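Local coordinates for protein apical membrane antigen AMA1 (Toxoplasma gondii ME49, PDB 4YIV) that plays an essential part in host cell invasion within the moving junction, the ring formed between the parasite's apical tip and the host cell membrane, at residues A[59-64]-A[333-338]; A[160-165]-A[208-213]; A[176-181]-A[193-198]. All coordinates share one frame; numbering follows the deposited sequence.

Contact 1. Residues A[59-64]-A[333-338]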
loop_
_atom_site.group_PDB
_atom_site.type_symbol
_atom_site.label_atom_id
_atom_site.label_comp_id
_atom_site.label_asym_id
_atom_site.label_seq_id
_atom_site.Cartn_x
_atom_site.Cartn_y
_atom_site.Cartn_z
ATOM N N CYS A 59 -6.385 3.183 -1.552
ATOM C CA CYS A 59 -5.535 3.301 -0.364
ATOM C C CYS A 59 -4.093 3.603 -0.726
ATOM O O CYS A 59 -3.590 3.075 -1.723
ATOM C CB CYS A 59 -5.537 2.031 0.469
ATOM S SG CYS A 59 -7.148 1.639 1.251
ATOM N N PRO A 60 -3.418 4.421 0.104
ATOM C CA PRO A 60 -1.975 4.651 -0.064
ATOM C C PRO A 60 -1.189 3.403 0.301
ATOM O O PRO A 60 -1.570 2.660 1.215
ATOM C CB PRO A 60 -1.668 5.789 0.912
ATOM C CG PRO A 60 -2.705 5.682 1.963
ATOM C CD PRO A 60 -3.960 5.130 1.282
ATOM N N ILE A 61 -0.101 3.160 -0.418
ATOM C CA ILE A 61 0.687 1.956 -0.174
ATOM C C ILE A 61 2.043 2.371 0.424
ATOM O O ILE A 61 2.912 2.932 -0.257
ATOM C CB ILE A 61 0.888 1.119 -1.462
ATOM C CG1 ILE A 61 -0.461 0.922 -2.175
ATOM C CG2 ILE A 61 1.565 -0.215 -1.106
ATOM C CD1 ILE A 61 -1.560 0.262 -1.331
ATOM N N TRP A 62 2.165 2.126 1.726
ATOM C CA TRP A 62 3.247 2.674 2.525
ATOM C C TRP A 62 4.558 1.943 2.300
ATOM O O TRP A 62 4.632 0.750 2.511
ATOM C CB TRP A 62 2.871 2.589 3.996
ATOM C CG TRP A 62 1.673 3.434 4.383
ATOM C CD1 TRP A 62 0.350 3.244 4.052
ATOM C CD2 TRP A 62 1.725 4.603 5.193
ATOM N NE1 TRP A 62 -0.431 4.266 4.616
ATOM C CE2 TRP A 62 0.405 5.105 5.313
ATOM C CE3 TRP A 62 2.776 5.290 5.816
ATOM C CZ2 TRP A 62 0.114 6.258 6.042
ATOM C CZ3 TRP A 62 2.478 6.444 6.555
ATOM C CH2 TRP A 62 1.163 6.908 6.656
ATOM N N GLY A 63 5.577 2.671 1.876
ATOM C CA GLY A 63 6.910 2.101 1.751
ATOM C C GLY A 63 7.132 1.509 0.360
ATOM O O GLY A 63 8.241 1.098 0.022
ATOM N N LYS A 64 6.087 1.498 -0.471
ATOM C CA LYS A 64 6.242 0.966 -1.838
ATOM C C LYS A 64 7.053 1.908 -2.689
ATOM O O LYS A 64 6.794 3.094 -2.748
ATOM C CB LYS A 64 4.886 0.695 -2.525
ATOM C CG LYS A 64 4.990 0.457 -4.042
ATOM C CD LYS A 64 3.621 0.151 -4.642
ATOM C CE LYS A 64 3.666 0.061 -6.191
ATOM N NZ LYS A 64 2.395 -0.498 -6.737
ATOM N N THR A 333 -0.327 -5.618 6.634
ATOM C CA THR A 333 -0.921 -5.836 5.332
ATOM C C THR A 333 -0.008 -5.310 4.265
ATOM O O THR A 333 0.943 -4.540 4.525
ATOM C CB THR A 333 -2.308 -5.153 5.169
ATOM O OG1 THR A 333 -2.139 -3.756 4.933
ATOM C CG2 THR A 333 -3.150 -5.368 6.382
ATOM N N ALA A 334 -0.280 -5.752 3.037
ATOM C CA ALA A 334 0.440 -5.279 1.887
ATOM C C ALA A 334 0.390 -3.764 1.729
ATOM O O ALA A 334 1.303 -3.144 1.139
ATOM C CB ALA A 334 -0.127 -5.993 0.611
ATOM N N ALA A 335 -0.674 -3.145 2.241
ATOM C CA ALA A 335 -0.864 -1.703 2.043
ATOM C C ALA A 335 -0.170 -0.846 3.109
ATOM O O ALA A 335 0.226 0.291 2.829
ATOM C CB ALA A 335 -2.356 -1.353 2.034
ATOM N N GLY A 336 -0.040 -1.381 4.315
ATOM C CA GLY A 336 0.397 -0.576 5.438
ATOM C C GLY A 336 1.887 -0.478 5.694
ATOM O O GLY A 336 2.711 -1.074 4.995
ATOM N N SER A 337 2.215 0.239 6.774
ATOM C CA SER A 337 3.589 0.577 7.126
ATOM C C SER A 337 4.132 -0.462 8.094
ATOM O O SER A 337 3.375 -1.219 8.695
ATOM C CB SER A 337 3.677 1.972 7.779
ATOM O OG SER A 337 2.984 1.959 9.019
ATOM N N LEU A 338 5.453 -0.493 8.248
ATOM C CA LEU A 338 6.087 -1.351 9.235
ATOM C C LEU A 338 5.754 -0.869 10.627
ATOM O O LEU A 338 5.431 -1.667 11.522
ATOM C CB LEU A 338 7.608 -1.373 9.020
ATOM C CG LEU A 338 8.467 -2.150 10.007
ATOM C CD1 LEU A 338 8.074 -3.587 10.103
ATOM C CD2 LEU A 338 9.885 -2.031 9.560
#

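Contact 2. Residues A[160-165]-A[208-213]. With CO (cobalt (II) ion), chain H.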
loop_
_atom_site.group_PDB
_atom_site.type_symbol
_atom_site.label_atom_id
_atom_site.label_comp_id
_atom_site.label_asym_id
_atom_site.label_seq_id
_atom_site.Cartn_x
_atom_site.Cartn_y
_atom_site.Cartn_z
ATOM N N VAL A 160 3.816 9.629 -5.706
ATOM C CA VAL A 160 4.578 9.206 -4.541
ATOM C C VAL A 160 4.713 10.419 -3.626
ATOM O O VAL A 160 5.183 11.498 -4.042
ATOM C CB VAL A 160 5.995 8.633 -4.910
ATOM C CG1 VAL A 160 6.835 8.433 -3.652
ATOM C CG2 VAL A 160 5.855 7.304 -5.675
ATOM N N TYR A 161 4.298 10.231 -2.384
ATOM C CA TYR A 161 4.537 11.251 -1.357
ATOM C C TYR A 161 5.839 10.915 -0.633
ATOM O O TYR A 161 6.000 9.830 -0.052
ATOM C CB TYR A 161 3.366 11.354 -0.367
ATOM C CG TYR A 161 3.542 12.528 0.606
ATOM C CD1 TYR A 161 3.759 13.801 0.123
ATOM C CD2 TYR A 161 3.563 12.335 1.988
ATOM C CE1 TYR A 161 3.971 14.868 0.976
ATOM C CE2 TYR A 161 3.777 13.421 2.864
ATOM C CZ TYR A 161 3.974 14.672 2.343
ATOM O OH TYR A 161 4.193 15.767 3.168
ATOM N N ASP A 162 6.766 11.872 -0.676
ATOM C CA ASP A 162 8.018 11.789 0.050
ATOM C C ASP A 162 7.753 12.550 1.328
ATOM O O ASP A 162 7.689 13.783 1.299
ATOM C CB ASP A 162 9.179 12.404 -0.752
ATOM C CG ASP A 162 10.528 12.347 -0.004
ATOM O OD1 ASP A 162 10.532 12.251 1.263
ATOM O OD2 ASP A 162 11.579 12.421 -0.703
ATOM N N SER A 163 7.527 11.814 2.408
ATOM C CA SER A 163 7.043 12.415 3.648
ATOM C C SER A 163 8.191 13.044 4.433
ATOM O O SER A 163 7.963 13.876 5.313
ATOM C CB SER A 163 6.330 11.391 4.528
ATOM O OG SER A 163 7.216 10.364 4.949
ATOM N N LYS A 164 9.416 12.655 4.101
ATOM C CA LYS A 164 10.599 13.276 4.692
ATOM C C LYS A 164 10.864 14.671 4.094
ATOM O O LYS A 164 10.976 15.640 4.833
ATOM C CB LYS A 164 11.820 12.375 4.505
ATOM C CG LYS A 164 13.055 12.831 5.248
ATOM C CD LYS A 164 14.261 11.922 4.922
ATOM C CE LYS A 164 15.592 12.582 5.310
ATOM N NZ LYS A 164 16.795 11.722 5.055
ATOM N N LYS A 165 10.947 14.782 2.770
ATOM C CA LYS A 165 11.155 16.067 2.119
ATOM C C LYS A 165 9.885 16.876 1.937
ATOM O O LYS A 165 9.935 18.041 1.549
ATOM C CB LYS A 165 11.814 15.854 0.771
ATOM C CG LYS A 165 13.141 15.155 0.886
ATOM C CD LYS A 165 13.834 15.162 -0.423
ATOM C CE LYS A 165 15.245 14.664 -0.285
ATOM N NZ LYS A 165 15.901 14.717 -1.632
ATOM N N HIS A 208 10.887 3.866 3.809
ATOM C CA HIS A 208 9.660 3.822 4.588
ATOM C C HIS A 208 8.953 5.166 4.547
ATOM O O HIS A 208 7.782 5.276 4.844
ATOM C CB HIS A 208 9.954 3.434 6.030
ATOM C CG HIS A 208 10.521 2.061 6.177
ATOM N ND1 HIS A 208 10.947 1.567 7.387
ATOM C CD2 HIS A 208 10.748 1.079 5.269
ATOM C CE1 HIS A 208 11.410 0.343 7.227
ATOM N NE2 HIS A 208 11.304 0.024 5.947
ATOM N N HIS A 209 9.678 6.188 4.146
ATOM C CA HIS A 209 9.128 7.517 4.076
ATOM C C HIS A 209 8.434 7.783 2.738
ATOM O O HIS A 209 7.864 8.855 2.548
ATOM C CB HIS A 209 10.255 8.525 4.321
ATOM C CG HIS A 209 11.314 8.502 3.275
ATOM N ND1 HIS A 209 12.239 7.484 3.167
ATOM C CD2 HIS A 209 11.562 9.348 2.252
ATOM C CE1 HIS A 209 13.012 7.711 2.117
ATOM N NE2 HIS A 209 12.623 8.838 1.550
ATOM N N LEU A 210 8.491 6.814 1.821
ATOM C CA LEU A 210 7.838 6.939 0.511
ATOM C C LEU A 210 6.492 6.235 0.542
ATOM O O LEU A 210 6.389 5.106 1.017
ATOM C CB LEU A 210 8.687 6.343 -0.587
ATOM C CG LEU A 210 10.040 7.038 -0.790
ATOM C CD1 LEU A 210 10.715 6.414 -1.977
ATOM C CD2 LEU A 210 9.898 8.546 -0.965
ATOM N N ILE A 211 5.473 6.905 0.026
ATOM C CA ILE A 211 4.132 6.363 0.031
ATOM C C ILE A 211 3.608 6.429 -1.400
ATOM O O ILE A 211 3.454 7.507 -1.954
ATOM C CB ILE A 211 3.249 7.121 0.971
ATOM C CG1 ILE A 211 3.824 6.999 2.389
ATOM C CG2 ILE A 211 1.850 6.557 0.970
ATOM C CD1 ILE A 211 3.538 8.170 3.213
ATOM N N TYR A 212 3.297 5.262 -1.959
ATOM C CA TYR A 212 2.841 5.164 -3.359
ATOM C C TYR A 212 1.338 5.130 -3.403
ATOM O O TYR A 212 0.726 4.471 -2.582
ATOM C CB TYR A 212 3.406 3.907 -4.003
ATOM C CG TYR A 212 3.197 3.796 -5.499
ATOM C CD1 TYR A 212 1.984 3.326 -6.041
ATOM C CD2 TYR A 212 4.225 4.090 -6.366
ATOM C CE1 TYR A 212 1.798 3.225 -7.431
ATOM C CE2 TYR A 212 4.063 3.971 -7.746
ATOM C CZ TYR A 212 2.852 3.553 -8.276
ATOM O OH TYR A 212 2.732 3.431 -9.653
ATOM N N GLY A 213 0.720 5.824 -4.365
ATOM C CA GLY A 213 -0.721 5.694 -4.521
ATOM C C GLY A 213 -1.217 5.998 -5.917
ATOM O O GLY A 213 -0.598 6.762 -6.660
HETATM CO CO CO H . 11.355 2.827 9.490
HETATM O O HOH W 1 13.782 11.454 0.239
HETATM O O HOH W 2 12.761 0.859 10.204
HETATM O O HOH W 3 9.769 1.860 10.702
HETATM O O HOH W 4 12.473 4.328 8.508
#

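Contact 3. Residues A[176-181]-A[193-198]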
loop_
_atom_site.group_PDB
_atom_site.type_symbol
_atom_site.label_atom_id
_atom_site.label_comp_id
_atom_site.label_asym_id
_atom_site.label_seq_id
_atom_site.Cartn_x
_atom_site.Cartn_y
_atom_site.Cartn_z
ATOM N N GLN A 176 4.599 -0.370 -13.313
ATOM C CA GLN A 176 5.162 -0.776 -12.022
ATOM C C GLN A 176 6.055 -2.034 -12.062
ATOM O O GLN A 176 6.877 -2.265 -11.153
ATOM C CB GLN A 176 4.023 -0.981 -11.050
ATOM C CG GLN A 176 3.366 0.369 -10.654
ATOM C CD GLN A 176 1.878 0.192 -10.348
ATOM O OE1 GLN A 176 1.492 -0.386 -9.327
ATOM N NE2 GLN A 176 1.043 0.601 -11.292
ATOM N N LEU A 177 5.892 -2.846 -13.110
ATOM C CA LEU A 177 6.652 -4.082 -13.258
ATOM C C LEU A 177 6.932 -4.340 -14.724
ATOM O O LEU A 177 6.025 -4.305 -15.541
ATOM C CB LEU A 177 5.885 -5.254 -12.685
ATOM C CG LEU A 177 6.516 -6.652 -12.784
ATOM C CD1 LEU A 177 7.702 -6.746 -11.945
ATOM C CD2 LEU A 177 5.537 -7.721 -12.325
ATOM N N MET A 178 8.202 -4.577 -15.041
ATOM C CA MET A 178 8.551 -5.152 -16.333
ATOM C C MET A 178 9.725 -6.105 -16.143
ATOM O O MET A 178 10.674 -5.798 -15.400
ATOM C CB MET A 178 8.878 -4.071 -17.344
ATOM C CG MET A 178 8.180 -4.390 -18.670
ATOM S SD MET A 178 8.773 -3.499 -20.098
ATOM C CE MET A 178 8.535 -1.944 -19.429
ATOM N N GLU A 179 9.625 -7.271 -16.784
ATOM C CA GLU A 179 10.644 -8.305 -16.666
ATOM C C GLU A 179 10.677 -9.161 -17.933
ATOM O O GLU A 179 9.686 -9.227 -18.659
ATOM C CB GLU A 179 10.377 -9.212 -15.441
ATOM C CG GLU A 179 9.146 -10.093 -15.581
ATOM C CD GLU A 179 9.068 -11.239 -14.510
ATOM O OE1 GLU A 179 8.078 -11.985 -14.510
ATOM O OE2 GLU A 179 9.982 -11.417 -13.673
ATOM N N GLY A 180 11.792 -9.867 -18.134
ATOM C CA GLY A 180 11.954 -10.798 -19.246
ATOM C C GLY A 180 12.863 -10.207 -20.308
ATOM O O GLY A 180 12.696 -9.067 -20.740
ATOM N N LYS A 181 13.812 -10.999 -20.781
ATOM C CA LYS A 181 14.797 -10.468 -21.714
ATOM C C LYS A 181 14.163 -10.078 -23.072
ATOM O O LYS A 181 14.757 -9.343 -23.839
ATOM C CB LYS A 181 15.952 -11.484 -21.891
ATOM C CG LYS A 181 15.563 -12.774 -22.559
ATOM C CD LYS A 181 16.815 -13.642 -22.770
ATOM C CE LYS A 181 16.439 -15.050 -23.013
ATOM N NZ LYS A 181 15.850 -15.210 -24.363
ATOM N N LEU A 193 17.459 -3.076 -26.151
ATOM C CA LEU A 193 16.151 -2.722 -25.617
ATOM C C LEU A 193 16.087 -1.326 -25.011
ATOM O O LEU A 193 17.004 -0.879 -24.309
ATOM C CB LEU A 193 15.726 -3.747 -24.562
ATOM C CG LEU A 193 15.534 -5.170 -25.076
ATOM C CD1 LEU A 193 15.182 -6.095 -23.925
ATOM C CD2 LEU A 193 14.455 -5.226 -26.142
ATOM N N THR A 194 14.959 -0.663 -25.258
ATOM C CA THR A 194 14.748 0.687 -24.785
ATOM C C THR A 194 14.549 0.732 -23.261
ATOM O O THR A 194 15.089 1.614 -22.582
ATOM C CB THR A 194 13.514 1.333 -25.500
ATOM O OG1 THR A 194 13.768 1.354 -26.910
ATOM C CG2 THR A 194 13.301 2.749 -25.019
ATOM N N TRP A 195 13.777 -0.210 -22.733
ATOM C CA TRP A 195 13.458 -0.223 -21.312
ATOM C C TRP A 195 14.387 -1.114 -20.497
ATOM O O TRP A 195 14.719 -2.242 -20.878
ATOM C CB TRP A 195 12.016 -0.674 -21.094
ATOM C CG TRP A 195 11.033 0.419 -21.386
ATOM C CD1 TRP A 195 10.294 0.599 -22.524
ATOM C CD2 TRP A 195 10.709 1.496 -20.514
ATOM N NE1 TRP A 195 9.526 1.737 -22.409
ATOM C CE2 TRP A 195 9.771 2.308 -21.183
ATOM C CE3 TRP A 195 11.131 1.860 -19.227
ATOM C CZ2 TRP A 195 9.245 3.459 -20.610
ATOM C CZ3 TRP A 195 10.608 3.020 -18.660
ATOM C CH2 TRP A 195 9.672 3.794 -19.349
ATOM N N TYR A 196 14.753 -0.573 -19.350
ATOM C CA TYR A 196 15.293 -1.325 -18.228
ATOM C C TYR A 196 14.141 -2.028 -17.510
ATOM O O TYR A 196 12.980 -1.609 -17.581
ATOM C CB TYR A 196 16.052 -0.399 -17.269
ATOM C CG TYR A 196 15.226 0.832 -16.898
ATOM C CD1 TYR A 196 14.241 0.769 -15.910
ATOM C CD2 TYR A 196 15.388 2.026 -17.589
ATOM C CE1 TYR A 196 13.463 1.887 -15.604
ATOM C CE2 TYR A 196 14.623 3.166 -17.290
ATOM C CZ TYR A 196 13.651 3.089 -16.300
ATOM O OH TYR A 196 12.890 4.227 -16.038
ATOM N N CYS A 197 14.484 -3.103 -16.819
ATOM C CA CYS A 197 13.539 -3.851 -16.031
ATOM C C CYS A 197 13.344 -3.116 -14.705
ATOM O O CYS A 197 14.210 -2.354 -14.266
ATOM C CB CYS A 197 14.038 -5.278 -15.791
ATOM S SG CYS A 197 14.084 -6.316 -17.330
ATOM N N PHE A 198 12.208 -3.363 -14.080
ATOM C CA PHE A 198 11.908 -2.734 -12.795
ATOM C C PHE A 198 10.793 -3.514 -12.143
ATOM O O PHE A 198 10.062 -4.220 -12.811
ATOM C CB PHE A 198 11.525 -1.258 -12.967
ATOM C CG PHE A 198 10.464 -1.011 -14.013
ATOM C CD1 PHE A 198 9.121 -1.014 -13.681
ATOM C CD2 PHE A 198 10.824 -0.716 -15.335
ATOM C CE1 PHE A 198 8.145 -0.789 -14.651
ATOM C CE2 PHE A 198 9.856 -0.462 -16.305
ATOM C CZ PHE A 198 8.510 -0.502 -15.964
#

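Contact 1. Residues A[59-64]-A[333-338]
Trp62 and Ala335 meet in a buried contact, built round one backbone hydrogen bond and the side chains packed about it, that joins two sheets of PAN type. Strand 61-62 is an outermost strand of one five-stranded antiparallel sheet, whereas 333-338 leads out of strand 329-333 in a second sheet with the same strand order. The joint turns on one carbonyl: Ala335 O accepts from Trp62 N at 2.9 Å in a nearly straight bond, 173° at the hydrogen. Ile61 CA adds a CA-H...O contact to Ala335 O at 3.5 Å, and Trp62 CD1 lies 3.2 Å from Ala335 O, which sits at the indole edge in the plane of the ring. The first torsion of Trp62 (chi1 -64°) sets CG beside its backbone N, bringing the five-membered ring back to the very oxygen that this N-H grips. The indole NE1 is satisfied by Asn230 OD1. Ile61 covers the joint with both branches, CD1 touching Ala335 CB at 3.8 Å and CG2 approaching Ala334 O. On the loop side, Thr333 OG1 accepts from Ala335 N at 3.1 Å and from Gly336 N, an ST turn and ST motif that fold the chain just where it presents its carbonyl. A type II turn from Ile61 to Lys64, with Gly63 at positive phi, turns the chain as it leaves the contact. Helix 263-272 contributes Trp267, whose NE1 binds Gly336 O, while the disulfide from Cys59 to Cys228 lies just before the strand. Past Gly336, Ser337 CB rests 3.9 Å from Trp62 CB.

Contact 2. Residues A[160-165]-A[208-213]
The antiparallel pairing of Tyr161 with Ile211 lies at the heart of a PAN-type sheet, where strands 159-162 and 210-213 run side by side. Tyr161 N donates to Ile211 O at 2.9 Å and Ile211 N returns a bond to Tyr161 O at 3.0 Å, making this the hydrogen-bonded pair; Val160 with Tyr212 and Asp162 with Leu210 form non-hydrogen-bonded pairs on either side. On the face bearing Val160, Asp162, Leu210 and Tyr212, Val160 CG2 meets Tyr212 CD2 at 3.7 Å, the two side chains crossing at about a right angle, while Leu210 CD2 packs against Asp162 CB at 3.9 Å. Just past the ends of the paired strands, Ser163 grips His209 O twice. Its N-H makes a straight bond, 172° at the hydrogen, and its hydroxyl, held between backbone N and carbonyl carbon (chi1 64°), gives a second at 2.9 Å from OG to His209 O. The imidazole of His209 turns an edge to Asp162: CD2 is 3.2 Å from OD1, with carboxylate and ring planes 56° apart, and a water joins Asp162 OD2 to His209 NE2. Asp162 OD1 also accepts from Lys165 N, which comes from above the carboxylate plane, an Asx motif that curls the chain after the strand. Next door, His208 ND1 binds a cobalt ion at 2.5 Å alongside three waters. Helix 132-141 packs on the Tyr161 and Ile211 face through Leu133, while strand 61-62 flanks 210-213 and strand 167-170 flanks 159-162.

Contact 3. Residues A[176-181]-A[193-198]
Met178 bends its side chain between two aromatic residues, laying different carbons over a face of each. Its CB sits above the Phe198 ring, 4.1 Å from the centroid, and its terminal CE lies over the five-membered ring of Trp195, 4.3 Å from that centroid, both as CH-pi contacts. The same methyl also reaches Phe198 CE2 at 3.7 Å, and SD approaches the Trp195 ring obliquely in a Met-aromatic contact. This reach has a torsional price: chi1 of Met178 is -135°, near an eclipsed arrangement, and a bend at chi3 (-56°) folds CE toward the rings. The backbones form a single antiparallel bridge, Met178 with Phe198, where the loop after strand 167-170 runs past the start of strand 198-201 in the PAN-type domain. Met178 N donates to Phe198 O at 2.9 Å, and Phe198 N answers to Met178 O at 3.2 Å. Leu177 CA brings a CA-H...O contact to Phe198 O as well. The Phe198 ring presents its edge to Gln176, and its side chain also touches Ile66 and Leu68 of strand 65-68. Cys197, disulfide-bonded to Cys184, sets CB against Met178 O at 3.4 Å. Farther along, where the segments diverge, Leu193 CD1 touches Lys181 O at 3.3 Å.

How the contacts relate
Contacts 1 and 2 lie side by side, centres about 11 Å apart, because strands 61-62 and 210-213 are neighbours in one sheet: Ile61 N is 2.7 Å from Tyr212 O, a probable hydrogen bond. The centre of contact 3 lies about 24 Å from the centres of both, nearer the periphery, yet Lys64 NZ reaches Gln176 OE1 and Tyr212 OH packs against Gln176 CG. Along the chain the three are nested, 176-181 with 193-198 inside the loop closed by contact 2, itself inside that closed by contact 1. Contacts 2 and 3 both lie within the first PAN-type domain, in its sheet and in a peripheral loop region, whereas contact 1 joins that sheet's edge to the following domain.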